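PDB 4TX3: peptide synthetase, module 7 from Actinoplanes teichomyceticus, which probably acts in teicoplanin assembly as a condensation-fold domain of the last synthetase module, recruiting cytochrome P450 oxygenases to the synthetase-bound peptide. Local coordinates for residues B[144-147]-B[148-152]; B[163-167]-B[168-172]; B[181-184]-B[185-189]; B[289-292]-B[293-296]; B[329-332]-B[333-337]. All blocks are in the same frame, centred on the assembly; numbering follows the deposited sequence.

All five contacts are local and follow one another in series along the chain, so none nests in or crosses another. Interaction 1 closes the step from the loop after strand 134-142 into helix 148-166, and interaction 2 ends that same helix and leads into the loop before helix 180-191, their centres about 25 Å apart. Interaction 3 lies within helix 180-191. Interaction 4 shapes the loop between strands 281-288 and 306-313; it and interaction 1 are the only two of the five that touch, through Arg290 with Asp147 among others. Interaction 5 carries helix 320-334 into the following turn. Interactions 2 and 4 also face the chain of another protein.

Interaction 1 of 5, residues B[144-147]-B[148-152]; sequences IAAD and DDSMD
Asp147 and Ser150 face each other across the start of helix 148-166, with one carboxylate oxygen taking two bonds. The N-H of Ser150 meets Asp147 OD1 at 2.9 Å nearly in line with the C-O bond, a capping bond that makes Asp147 the N-cap of the helix. The hydroxyl of Ser150 donates to the same OD1 from above the carboxylate plane, 39° out of it, OG to OD1 being 2.5 Å. The two donors come from opposite faces. A chi1 of 60° sets CG of Asp147 between its backbone N and carbonyl carbon, turning the carboxylate over the helix start; the other oxygen, OD2, accepts from a water that also donates to Asp149 OD2. The sequence here, His142 and Arg143 followed by Asp147 and Asp148, corresponds to the HHxxxDG motif of condensation domains, with arginine for the second histidine and aspartate for the glycine. Asp148 pairs with Arg143. Were Asp147 replaced by alanine, the Ser150 N-H would probably lose its capping oxygen and Arg290, whose NH2 forms a salt bridge with OD1, its charge mate. On the apolar side Met151 CE lies 4.1 Å from Ala146 CB, and Met151 packs on Val141 and Leu41.

Interaction 2 of 5, residues B[163-167]-B[168-172]; sequences GARRA and GRAPE
Two arginines, Arg165 and Arg169, are folded by their torsions onto the opposite segment. Arg165 bends at chi2 (-64°), which brings its guanidinium across Ala170 and Pro171; Arg169 has CG between its own N and carbonyl carbon, chi1 73°, and then runs extended, so that its guanidinium lies over Ala164. Ala170 CA sits 3.5 Å above the Arg165 guanidinium plane, toward its rim, and Pro171 CD covers the same face, 3.8 Å from Arg165 NE. In the second pair Ala164 CA lies over the centre of the Arg169 guanidinium, and Ala164 CB comes 3.7 Å from Arg169 NE. The small side chain of alanine suits this place, since it lets the flat group come down close to the backbone.

Beneath the side chains a Schellman motif ends helix 148-166. Arg169 N donates to Ala164 O (3.1 Å) and Gly168 N to Arg165 O (3.2 Å). Gly168, the C-prime residue, has a phi of 81°, which glycine adopts most easily.

Arg165 NE pairs with Asp62 of helix 53-66, and Arg169 NH2 with an acidic side chain of another protein's chain. Glu172 OE1, 3.5 Å from Arg169 NE, is a partner by charge only, with no N-H pointing at it. Packing of a guanidinium face on small apolar groups is consistent with the N-H groups serving partners elsewhere, one in the domain and one on another protein.

Interaction 3 of 5, residues B[181-184]-B[185-189]; sequences ADYA and IWEQR
Four backbone bonds of the i to i+4 kind join Ala181-Ala184 to Ile185-Gln188 and make this a regular stretch of alpha helix. The straightest, from Glu187 N to Tyr183 O, is 3.0 Å long.

The aromatic contact comes from Tyr183 and Trp186, three residues apart and so on nearly the same side of the helix. Both rings stand with CG opposite the backbone N (chi1 -178° and 179°), which sets them beside each other. Tyr183 brings its CD1-CE1 side against the benzo ring of Trp186, CE1 to CZ3 being 3.6 Å. The planes meet at 42° with centroids 5.6 Å apart, which is an oblique pair. With a serine in place of Tyr183, one side of the indole is likely to lose its apolar partner, and Phe304 the ring it meets edge-to-face.

A close contact of another sort lies along the helix, where the isoleucine branch meets a backbone carbonyl, Ile185 CG1 resting 3.2 Å from Ala181 O.

The polar ends reach beyond these residues. Trp186 NE1 donates to Pro6 O, Asp182 OD1 accepts from Val11 N while OD2 accepts from Gln179 N, and Glu187 OE2 accepts from Ala21 N at the start of helix 21-28. Helix 180-191 is in this way tied to the N-terminal segment, with Ile185 packing on Pro14 of the loop before helix 21-28.

Interaction 4 of 5, residues B[289-292]-B[293-296]; sequences PRDE and DLID
Asp291 reaches over the turn toward Asp293 and Leu294, and its side chain can be followed atom by atom. CB lies 4.0 Å from Leu294 CG. A chi1 of 179° places CG beside the residue's own carbonyl carbon, and the carboxylate leans over the turn. OD1 then accepts from Asp293 N at 3.1 Å, the donor standing 54° out of the carboxylate plane, which closes an Asx turn. At the far oxygen, OD2 meets the leucine branch, 3.7 Å from Leu294 CG.

The backbone repeats the grip: Leu294 N donates to Asp291 O (3.0 Å), closing a type I beta turn from Asp291 to Leu294, and a water donates to both Asp291 O and Leu294 O. Aspartate suits the first position, being short enough to fold back on the N-H two residues on. Leu294, the centre of an inverse gamma turn, carries its side chain to Arg5 and Leu8.

The acids are close together, with Asp291 OD1 3.9 Å from Asp293 OD2, two like charges that would be expected to repel. Outside the turn, Glu292 and Asp293 each form a salt bridge with a basic side chain of another protein's chain, so the cost of gathering negative charge on this loop is probably repaid at that interface.

Interaction 5 of 5, residues B[329-332]-B[333-337]; sequences EAVR and EARQH
The C-terminal part of helix 320-334 passes here into a type I beta turn from Ala334 to His337, and the side chains of Val331 and Arg335 lie next to each other at the change. Backbone bonds continue the helix pattern: Glu333 N to Glu329 O, Ala334 N to Ala330 O at 2.9 Å, and Arg335 N to Val331 O at 2.7 Å. The turn is closed by His337 N donating to Ala334 O, 2.9 Å.

Val331 and Arg335 point the same way. The CG1 branch of Val331, placed opposite the backbone N (chi1 171°), comes to the edge of the guanidinium near its plane, 3.4 Å from Arg335 NH1, and is 3.8 Å from Arg335 CD. Arginine suits this exposed position beside an apolar neighbour, since its CD methylene and its guanidinium edge can both meet the valine branch. Nearer the backbone, Arg335 CB is 3.1 Å from Val331 O. Gln336 CG rests 3.8 Å from Arg332 O.

Ala330 and Val331 pack on Val310 of strand 306-313. Arg335 touches Phe308 of the same strand, and Ala334 touches Phe308 as well as Phe207 and Trp208 of helix 200-211. The ring of His337 stacks on Phe207, and His337 O accepts from Trp208 NE1, joining the turn to helix 200-211.

Interaction 1 of 5, residues B[144-147]-B[148-152]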
loop_
_atom_site.group_PDB
_atom_site.type_symbol
_atom_site.label_atom_id
_atom_site.label_comp_id
_atom_site.label_asym_id
_atom_site.label_seq_id
_atom_site.Cartn_x
_atom_site.Cartn_y
_atom_site.Cartn_z
ATOM N N ILE B 144 -19.053 -11.052 10.330
ATOM C CA ILE B 144 -19.077 -12.305 9.583
ATOM C C ILE B 144 -18.561 -12.086 8.147
ATOM O O ILE B 144 -18.209 -13.045 7.441
ATOM C CB ILE B 144 -20.501 -12.929 9.546
ATOM C CG1 ILE B 144 -20.428 -14.440 9.260
ATOM C CG2 ILE B 144 -21.417 -12.197 8.543
ATOM C CD1 ILE B 144 -21.794 -15.135 9.269
ATOM N N ALA B 145 -18.490 -10.824 7.731
ATOM C CA ALA B 145 -18.196 -10.505 6.343
ATOM C C ALA B 145 -16.921 -9.699 6.158
ATOM O O ALA B 145 -16.401 -9.613 5.045
ATOM C CB ALA B 145 -19.364 -9.758 5.724
ATOM N N ALA B 146 -16.417 -9.096 7.229
ATOM C CA ALA B 146 -15.275 -8.193 7.093
ATOM C C ALA B 146 -14.404 -8.115 8.336
ATOM O O ALA B 146 -14.904 -8.041 9.457
ATOM C CB ALA B 146 -15.766 -6.795 6.722
ATOM N N ASP B 147 -13.093 -8.148 8.115
ATOM C CA ASP B 147 -12.122 -7.689 9.104
ATOM C C ASP B 147 -11.838 -6.202 8.858
ATOM O O ASP B 147 -12.409 -5.593 7.945
ATOM C CB ASP B 147 -10.825 -8.518 9.047
ATOM C CG ASP B 147 -10.116 -8.454 7.678
ATOM O OD1 ASP B 147 -10.485 -7.633 6.809
ATOM O OD2 ASP B 147 -9.161 -9.233 7.475
ATOM N N ASP B 148 -10.942 -5.621 9.647
ATOM C CA ASP B 148 -10.675 -4.181 9.549
ATOM C C ASP B 148 -9.949 -3.771 8.265
ATOM O O ASP B 148 -10.290 -2.752 7.675
ATOM C CB ASP B 148 -9.886 -3.706 10.772
ATOM C CG ASP B 148 -10.722 -3.724 12.043
ATOM O OD1 ASP B 148 -11.319 -2.673 12.374
ATOM O OD2 ASP B 148 -10.795 -4.792 12.702
ATOM N N ASP B 149 -8.958 -4.546 7.831
ATOM C CA ASP B 149 -8.344 -4.324 6.514
ATOM C C ASP B 149 -9.400 -4.237 5.406
ATOM O O ASP B 149 -9.283 -3.417 4.476
ATOM C CB ASP B 149 -7.349 -5.440 6.170
ATOM C CG ASP B 149 -6.079 -5.393 7.018
ATOM O OD1 ASP B 149 -5.813 -4.355 7.662
ATOM O OD2 ASP B 149 -5.341 -6.404 7.031
ATOM N N SER B 150 -10.437 -5.074 5.515
ATOM C CA SER B 150 -11.465 -5.172 4.476
ATOM C C SER B 150 -12.207 -3.859 4.239
ATOM O O SER B 150 -12.697 -3.605 3.140
ATOM C CB SER B 150 -12.478 -6.267 4.818
ATOM O OG SER B 150 -11.888 -7.541 4.697
ATOM N N MET B 151 -12.288 -3.025 5.266
ATOM C CA MET B 151 -12.982 -1.762 5.113
ATOM C C MET B 151 -12.210 -0.806 4.223
ATOM O O MET B 151 -12.832 -0.035 3.499
ATOM C CB MET B 151 -13.265 -1.114 6.465
ATOM C CG MET B 151 -14.732 -0.667 6.596
ATOM S SD MET B 151 -15.837 -2.085 6.824
ATOM C CE MET B 151 -14.728 -3.004 7.861
ATOM N N ASP B 152 -10.877 -0.859 4.239
ATOM C CA ASP B 152 -10.099 -0.047 3.280
ATOM C C ASP B 152 -10.343 -0.521 1.862
ATOM O O ASP B 152 -10.501 0.299 0.954
ATOM C CB ASP B 152 -8.598 -0.089 3.571
ATOM C CG ASP B 152 -8.257 0.499 4.910
ATOM O OD1 ASP B 152 -8.659 1.656 5.161
ATOM O OD2 ASP B 152 -7.613 -0.194 5.725
HETATM O O HOH W 1 -6.698 -8.757 7.361
#

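Interaction 2 of 5, residues B[163-167]-B[168-172]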
loop_
_atom_site.group_PDB
_atom_site.type_symbol
_atom_site.label_atom_id
_atom_site.label_comp_id
_atom_site.label_asym_id
_atom_site.label_seq_id
_atom_site.Cartn_x
_atom_site.Cartn_y
_atom_site.Cartn_z
ATOM N N GLY B 163 -16.147 6.722 -9.575
ATOM C CA GLY B 163 -15.494 7.369 -10.692
ATOM C C GLY B 163 -16.178 7.058 -12.007
ATOM O O GLY B 163 -16.598 7.971 -12.725
ATOM N N ALA B 164 -16.313 5.771 -12.313
ATOM C CA ALA B 164 -16.920 5.322 -13.572
ATOM C C ALA B 164 -18.400 5.678 -13.683
ATOM O O ALA B 164 -18.831 6.242 -14.694
ATOM C CB ALA B 164 -16.740 3.811 -13.738
ATOM N N ARG B 165 -19.178 5.321 -12.659
ATOM C CA ARG B 165 -20.619 5.570 -12.655
ATOM C C ARG B 165 -20.928 7.068 -12.742
ATOM O O ARG B 165 -21.880 7.481 -13.411
ATOM C CB ARG B 165 -21.265 4.973 -11.407
ATOM C CG ARG B 165 -21.322 3.469 -11.400
ATOM C CD ARG B 165 -22.201 2.932 -12.530
ATOM N NE ARG B 165 -22.391 1.498 -12.390
ATOM C CZ ARG B 165 -22.993 0.713 -13.279
ATOM N NH1 ARG B 165 -23.484 1.211 -14.409
ATOM N NH2 ARG B 165 -23.097 -0.586 -13.031
ATOM N N ARG B 166 -20.118 7.882 -12.070
ATOM C CA ARG B 166 -20.279 9.329 -12.148
ATOM C C ARG B 166 -20.037 9.832 -13.573
ATOM O O ARG B 166 -20.626 10.818 -13.999
ATOM C CB ARG B 166 -19.339 10.031 -11.172
ATOM C CG ARG B 166 -19.503 11.521 -11.153
ATOM C CD ARG B 166 -18.522 12.189 -10.208
ATOM N NE ARG B 166 -18.726 13.635 -10.229
ATOM C CZ ARG B 166 -18.162 14.452 -11.113
ATOM N NH1 ARG B 166 -17.348 13.966 -12.033
ATOM N NH2 ARG B 166 -18.411 15.752 -11.071
ATOM N N ALA B 167 -19.187 9.132 -14.314
ATOM C CA ALA B 167 -18.884 9.499 -15.693
ATOM C C ALA B 167 -19.696 8.710 -16.727
ATOM O O ALA B 167 -19.311 8.642 -17.889
ATOM C CB ALA B 167 -17.399 9.314 -15.966
ATOM N N GLY B 168 -20.796 8.097 -16.313
ATOM C CA GLY B 168 -21.707 7.484 -17.263
ATOM C C GLY B 168 -21.385 6.099 -17.801
ATOM O O GLY B 168 -21.991 5.668 -18.779
ATOM N N ARG B 169 -20.449 5.386 -17.179
ATOM C CA ARG B 169 -20.177 4.005 -17.575
ATOM C C ARG B 169 -20.145 3.078 -16.355
ATOM O O ARG B 169 -19.873 3.521 -15.227
ATOM C CB ARG B 169 -18.849 3.905 -18.340
ATOM C CG ARG B 169 -17.637 4.060 -17.436
ATOM C CD ARG B 169 -16.288 3.885 -18.121
ATOM N NE ARG B 169 -15.241 4.040 -17.113
ATOM C CZ ARG B 169 -14.693 5.203 -16.773
ATOM N NH1 ARG B 169 -15.056 6.322 -17.387
ATOM N NH2 ARG B 169 -13.774 5.248 -15.826
ATOM N N ALA B 170 -20.441 1.800 -16.579
ATOM C CA ALA B 170 -20.217 0.765 -15.567
ATOM C C ALA B 170 -18.699 0.559 -15.386
ATOM O O ALA B 170 -17.927 0.787 -16.331
ATOM C CB ALA B 170 -20.908 -0.538 -15.968
ATOM N N PRO B 171 -18.258 0.150 -14.175
ATOM C CA PRO B 171 -16.810 0.024 -13.957
ATOM C C PRO B 171 -16.183 -0.985 -14.919
ATOM O O PRO B 171 -16.793 -2.021 -15.176
ATOM C CB PRO B 171 -16.710 -0.459 -12.502
ATOM C CG PRO B 171 -18.029 -0.156 -11.888
ATOM C CD PRO B 171 -19.029 -0.270 -12.992
ATOM N N GLU B 172 -15.017 -0.661 -15.471
ATOM C CA GLU B 172 -14.275 -1.599 -16.314
ATOM C C GLU B 172 -13.113 -2.183 -15.517
ATOM O O GLU B 172 -12.052 -1.566 -15.422
ATOM C CB GLU B 172 -13.760 -0.908 -17.581
ATOM C CG GLU B 172 -14.862 -0.368 -18.488
ATOM C CD GLU B 172 -14.344 0.559 -19.601
ATOM O OE1 GLU B 172 -13.829 1.659 -19.292
ATOM O OE2 GLU B 172 -14.474 0.199 -20.791
#

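Interaction 3 of 5, residues B[181-184]-B[185-189]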
loop_
_atom_site.group_PDB
_atom_site.type_symbol
_atom_site.label_atom_id
_atom_site.label_comp_id
_atom_site.label_asym_id
_atom_site.label_seq_id
_atom_site.Cartn_x
_atom_site.Cartn_y
_atom_site.Cartn_z
ATOM N N ALA B 181 -15.808 -17.568 -1.066
ATOM C CA ALA B 181 -16.227 -18.971 -1.075
ATOM C C ALA B 181 -15.062 -19.908 -1.417
ATOM O O ALA B 181 -15.016 -21.053 -0.940
ATOM C CB ALA B 181 -17.376 -19.179 -2.066
ATOM N N ASP B 182 -14.140 -19.423 -2.254
ATOM C CA ASP B 182 -12.946 -20.186 -2.616
ATOM C C ASP B 182 -12.006 -20.355 -1.399
ATOM O O ASP B 182 -11.407 -21.411 -1.209
ATOM C CB ASP B 182 -12.207 -19.506 -3.775
ATOM C CG ASP B 182 -13.097 -19.301 -5.019
ATOM O OD1 ASP B 182 -13.835 -20.231 -5.413
ATOM O OD2 ASP B 182 -13.057 -18.195 -5.607
ATOM N N TYR B 183 -11.878 -19.307 -0.589
ATOM C CA TYR B 183 -11.133 -19.376 0.669
ATOM C C TYR B 183 -11.801 -20.348 1.655
ATOM O O TYR B 183 -11.127 -21.184 2.261
ATOM C CB TYR B 183 -11.008 -17.980 1.302
ATOM C CG TYR B 183 -10.204 -17.964 2.574
ATOM C CD1 TYR B 183 -8.814 -18.061 2.543
ATOM C CD2 TYR B 183 -10.830 -17.868 3.814
ATOM C CE1 TYR B 183 -8.063 -18.064 3.729
ATOM C CE2 TYR B 183 -10.096 -17.877 5.001
ATOM C CZ TYR B 183 -8.713 -17.967 4.955
ATOM O OH TYR B 183 -7.985 -17.978 6.137
ATOM N N ALA B 184 -13.122 -20.240 1.801
ATOM C CA ALA B 184 -13.879 -21.103 2.710
ATOM C C ALA B 184 -13.726 -22.588 2.369
ATOM O O ALA B 184 -13.599 -23.432 3.263
ATOM C CB ALA B 184 -15.357 -20.717 2.704
ATOM N N ILE B 185 -13.737 -22.898 1.077
ATOM C CA ILE B 185 -13.637 -24.281 0.632
ATOM C C ILE B 185 -12.224 -24.795 0.833
ATOM O O ILE B 185 -12.015 -25.976 1.105
ATOM C CB ILE B 185 -14.053 -24.430 -0.841
ATOM C CG1 ILE B 185 -15.566 -24.246 -0.973
ATOM C CG2 ILE B 185 -13.642 -25.796 -1.390
ATOM C CD1 ILE B 185 -16.024 -23.979 -2.383
ATOM N N TRP B 186 -11.261 -23.892 0.717
ATOM C CA TRP B 186 -9.870 -24.203 0.995
ATOM C C TRP B 186 -9.656 -24.582 2.460
ATOM O O TRP B 186 -9.017 -25.602 2.753
ATOM C CB TRP B 186 -8.999 -23.006 0.642
ATOM C CG TRP B 186 -7.551 -23.180 0.911
ATOM C CD1 TRP B 186 -6.699 -24.015 0.268
ATOM C CD2 TRP B 186 -6.764 -22.460 1.865
ATOM N NE1 TRP B 186 -5.428 -23.872 0.761
ATOM C CE2 TRP B 186 -5.437 -22.923 1.742
ATOM C CE3 TRP B 186 -7.054 -21.467 2.810
ATOM C CZ2 TRP B 186 -4.402 -22.438 2.531
ATOM C CZ3 TRP B 186 -6.019 -20.978 3.592
ATOM C CH2 TRP B 186 -4.708 -21.467 3.448
ATOM N N GLU B 187 -10.173 -23.749 3.370
ATOM C CA GLU B 187 -10.089 -24.027 4.805
ATOM C C GLU B 187 -10.764 -25.357 5.140
ATOM O O GLU B 187 -10.247 -26.143 5.935
ATOM C CB GLU B 187 -10.719 -22.907 5.647
ATOM C CG GLU B 187 -10.685 -23.233 7.145
ATOM C CD GLU B 187 -11.368 -22.203 8.020
ATOM O OE1 GLU B 187 -10.898 -21.037 8.016
ATOM O OE2 GLU B 187 -12.369 -22.556 8.712
ATOM N N GLN B 188 -11.913 -25.616 4.528
ATOM C CA GLN B 188 -12.585 -26.883 4.760
ATOM C C GLN B 188 -11.721 -28.060 4.296
ATOM O O GLN B 188 -11.601 -29.055 5.003
ATOM C CB GLN B 188 -13.937 -26.913 4.053
ATOM C CG GLN B 188 -14.669 -28.217 4.244
ATOM C CD GLN B 188 -15.853 -28.350 3.316
ATOM O OE1 GLN B 188 -16.992 -28.091 3.713
ATOM N NE2 GLN B 188 -15.596 -28.773 2.072
ATOM N N ARG B 189 -11.112 -27.934 3.119
ATOM C CA ARG B 189 -10.245 -28.988 2.584
ATOM C C ARG B 189 -9.047 -29.223 3.489
ATOM O O ARG B 189 -8.585 -30.350 3.654
ATOM C CB ARG B 189 -9.764 -28.642 1.177
ATOM C CG ARG B 189 -10.817 -28.835 0.118
ATOM C CD ARG B 189 -10.345 -28.320 -1.222
ATOM N NE ARG B 189 -11.360 -28.521 -2.252
ATOM C CZ ARG B 189 -11.186 -28.212 -3.531
ATOM N NH1 ARG B 189 -10.031 -27.693 -3.934
ATOM N NH2 ARG B 189 -12.163 -28.430 -4.403
#

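Interaction 4 of 5, residues B[289-292]-B[293-296]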
loop_
_atom_site.group_PDB
_atom_site.type_symbol
_atom_site.label_atom_id
_atom_site.label_comp_id
_atom_site.label_asym_id
_atom_site.label_seq_id
_atom_site.Cartn_x
_atom_site.Cartn_y
_atom_site.Cartn_z
ATOM N N PRO B 289 -3.353 -9.805 10.806
ATOM C CA PRO B 289 -4.041 -9.615 9.526
ATOM C C PRO B 289 -3.873 -10.865 8.674
ATOM O O PRO B 289 -3.096 -11.745 9.061
ATOM C CB PRO B 289 -3.296 -8.444 8.902
ATOM C CG PRO B 289 -1.878 -8.699 9.336
ATOM C CD PRO B 289 -2.003 -9.210 10.776
ATOM N N ARG B 290 -4.574 -10.926 7.542
ATOM C CA ARG B 290 -4.390 -11.982 6.564
ATOM C C ARG B 290 -2.907 -12.199 6.251
ATOM O O ARG B 290 -2.109 -11.270 6.280
ATOM C CB ARG B 290 -5.160 -11.647 5.287
ATOM C CG ARG B 290 -4.736 -10.351 4.629
ATOM C CD ARG B 290 -5.747 -9.895 3.566
ATOM N NE ARG B 290 -6.889 -9.197 4.156
ATOM C CZ ARG B 290 -7.948 -8.768 3.473
ATOM N NH1 ARG B 290 -8.030 -8.959 2.159
ATOM N NH2 ARG B 290 -8.936 -8.157 4.109
ATOM N N ASP B 291 -2.552 -13.443 5.971
ATOM C CA ASP B 291 -1.210 -13.798 5.547
ATOM C C ASP B 291 -0.795 -13.037 4.267
ATOM O O ASP B 291 -1.339 -13.258 3.190
ATOM C CB ASP B 291 -1.164 -15.313 5.359
ATOM C CG ASP B 291 0.184 -15.820 4.899
ATOM O OD1 ASP B 291 1.151 -15.033 4.802
ATOM O OD2 ASP B 291 0.267 -17.037 4.639
ATOM N N GLU B 292 0.170 -12.133 4.397
ATOM C CA GLU B 292 0.547 -11.240 3.297
ATOM C C GLU B 292 1.185 -11.998 2.128
ATOM O O GLU B 292 1.220 -11.506 0.999
ATOM C CB GLU B 292 1.500 -10.155 3.796
ATOM C CG GLU B 292 2.900 -10.659 4.155
ATOM C CD GLU B 292 3.839 -9.546 4.641
ATOM O OE1 GLU B 292 3.352 -8.446 4.998
ATOM O OE2 GLU B 292 5.071 -9.772 4.652
ATOM N N ASP B 293 1.681 -13.201 2.406
ATOM C CA ASP B 293 2.215 -14.078 1.368
ATOM C C ASP B 293 1.131 -14.558 0.401
ATOM O O ASP B 293 1.408 -14.809 -0.774
ATOM C CB ASP B 293 2.915 -15.294 1.998
ATOM C CG ASP B 293 4.259 -14.940 2.639
ATOM O OD1 ASP B 293 4.804 -13.847 2.347
ATOM O OD2 ASP B 293 4.773 -15.761 3.437
ATOM N N LEU B 294 -0.096 -14.708 0.899
ATOM C CA LEU B 294 -1.219 -15.104 0.054
ATOM C C LEU B 294 -1.670 -13.927 -0.798
ATOM O O LEU B 294 -2.533 -13.156 -0.388
ATOM C CB LEU B 294 -2.373 -15.642 0.909
ATOM C CG LEU B 294 -2.019 -16.865 1.774
ATOM C CD1 LEU B 294 -3.252 -17.494 2.374
ATOM C CD2 LEU B 294 -1.247 -17.898 0.972
ATOM N N ILE B 295 -1.078 -13.792 -1.982
ATOM C CA ILE B 295 -1.269 -12.591 -2.798
ATOM C C ILE B 295 -2.705 -12.375 -3.304
ATOM O O ILE B 295 -3.170 -11.228 -3.398
ATOM C CB ILE B 295 -0.284 -12.584 -3.997
ATOM C CG1 ILE B 295 1.071 -12.073 -3.531
ATOM C CG2 ILE B 295 -0.788 -11.715 -5.137
ATOM C CD1 ILE B 295 1.958 -11.569 -4.676
ATOM N N ASP B 296 -3.422 -13.457 -3.589
ATOM C CA ASP B 296 -4.793 -13.347 -4.064
ATOM C C ASP B 296 -5.793 -12.854 -3.026
ATOM O O ASP B 296 -6.909 -12.482 -3.391
ATOM C CB ASP B 296 -5.273 -14.689 -4.606
ATOM C CG ASP B 296 -4.687 -15.006 -5.965
ATOM O OD1 ASP B 296 -4.101 -14.094 -6.585
ATOM O OD2 ASP B 296 -4.813 -16.168 -6.410
HETATM O O HOH W 2 -2.742 -11.391 1.461
#

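Interaction 5 of 5, residues B[329-332]-B[333-337]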
loop_
_atom_site.group_PDB
_atom_site.type_symbol
_atom_site.label_atom_id
_atom_site.label_comp_id
_atom_site.label_asym_id
_atom_site.label_seq_id
_atom_site.Cartn_x
_atom_site.Cartn_y
_atom_site.Cartn_z
ATOM N N GLU B 329 10.338 -16.917 22.352
ATOM C CA GLU B 329 10.411 -18.334 22.062
ATOM C C GLU B 329 9.019 -18.907 21.772
ATOM O O GLU B 329 8.831 -19.597 20.772
ATOM C CB GLU B 329 11.058 -19.087 23.214
ATOM C CG GLU B 329 11.084 -20.564 22.984
ATOM C CD GLU B 329 11.985 -21.277 23.957
ATOM O OE1 GLU B 329 11.455 -21.830 24.950
ATOM O OE2 GLU B 329 13.219 -21.283 23.732
ATOM N N ALA B 330 8.054 -18.602 22.638
ATOM C CA ALA B 330 6.674 -19.049 22.462
ATOM C C ALA B 330 6.057 -18.574 21.144
ATOM O O ALA B 330 5.390 -19.345 20.460
ATOM C CB ALA B 330 5.821 -18.585 23.633
ATOM N N VAL B 331 6.274 -17.309 20.789
ATOM C CA VAL B 331 5.675 -16.758 19.582
ATOM C C VAL B 331 6.254 -17.421 18.338
ATOM O O VAL B 331 5.509 -17.870 17.465
ATOM C CB VAL B 331 5.873 -15.229 19.491
ATOM C CG1 VAL B 331 5.435 -14.703 18.133
ATOM C CG2 VAL B 331 5.112 -14.535 20.598
ATOM N N ARG B 332 7.584 -17.480 18.274
ATOM C CA ARG B 332 8.321 -18.132 17.190
ATOM C C ARG B 332 7.835 -19.574 16.917
ATOM O O ARG B 332 7.671 -19.971 15.765
ATOM C CB ARG B 332 9.820 -18.101 17.519
ATOM C CG ARG B 332 10.672 -19.258 17.019
ATOM C CD ARG B 332 12.140 -18.838 17.032
ATOM N NE ARG B 332 12.320 -17.559 16.341
ATOM C CZ ARG B 332 13.320 -16.699 16.552
ATOM N NH1 ARG B 332 14.258 -16.968 17.455
ATOM N NH2 ARG B 332 13.380 -15.562 15.858
ATOM N N GLU B 333 7.557 -20.337 17.971
ATOM C CA GLU B 333 7.012 -21.683 17.813
ATOM C C GLU B 333 5.531 -21.678 17.373
ATOM O O GLU B 333 5.145 -22.401 16.448
ATOM C CB GLU B 333 7.175 -22.461 19.125
ATOM C CG GLU B 333 7.264 -23.974 18.968
ATOM C CD GLU B 333 7.170 -24.717 20.308
ATOM O OE1 GLU B 333 7.013 -24.047 21.360
ATOM O OE2 GLU B 333 7.250 -25.971 20.302
ATOM N N ALA B 334 4.703 -20.870 18.030
ATOM C CA ALA B 334 3.272 -20.838 17.714
ATOM C C ALA B 334 3.017 -20.304 16.307
ATOM O O ALA B 334 2.126 -20.788 15.620
ATOM C CB ALA B 334 2.517 -20.004 18.740
ATOM N N ARG B 335 3.816 -19.312 15.904
ATOM C CA ARG B 335 3.807 -18.686 14.569
ATOM C C ARG B 335 3.674 -19.675 13.418
ATOM O O ARG B 335 3.136 -19.358 12.369
ATOM C CB ARG B 335 5.105 -17.894 14.366
ATOM C CG ARG B 335 4.972 -16.621 13.580
ATOM C CD ARG B 335 4.719 -15.430 14.499
ATOM N NE ARG B 335 4.263 -14.242 13.772
ATOM C CZ ARG B 335 3.824 -13.136 14.362
ATOM N NH1 ARG B 335 3.780 -13.056 15.685
ATOM N NH2 ARG B 335 3.422 -12.105 13.629
ATOM N N GLN B 336 4.183 -20.880 13.622
ATOM C CA GLN B 336 4.253 -21.856 12.557
ATOM C C GLN B 336 3.010 -22.730 12.454
ATOM O O GLN B 336 2.891 -23.531 11.530
ATOM C CB GLN B 336 5.484 -22.725 12.764
ATOM C CG GLN B 336 6.781 -21.965 12.597
ATOM C CD GLN B 336 7.975 -22.790 12.992
ATOM O OE1 GLN B 336 7.883 -23.659 13.868
ATOM N NE2 GLN B 336 9.109 -22.543 12.336
ATOM N N HIS B 337 2.080 -22.572 13.391
ATOM C CA HIS B 337 0.907 -23.427 13.437
ATOM C C HIS B 337 -0.386 -22.627 13.337
ATOM O O HIS B 337 -1.303 -22.829 14.140
ATOM C CB HIS B 337 0.927 -24.245 14.723
ATOM C CG HIS B 337 2.233 -24.941 14.968
ATOM N ND1 HIS B 337 2.513 -26.196 14.466
ATOM C CD2 HIS B 337 3.333 -24.559 15.655
ATOM C CE1 HIS B 337 3.730 -26.552 14.832
ATOM N NE2 HIS B 337 4.249 -25.580 15.555
#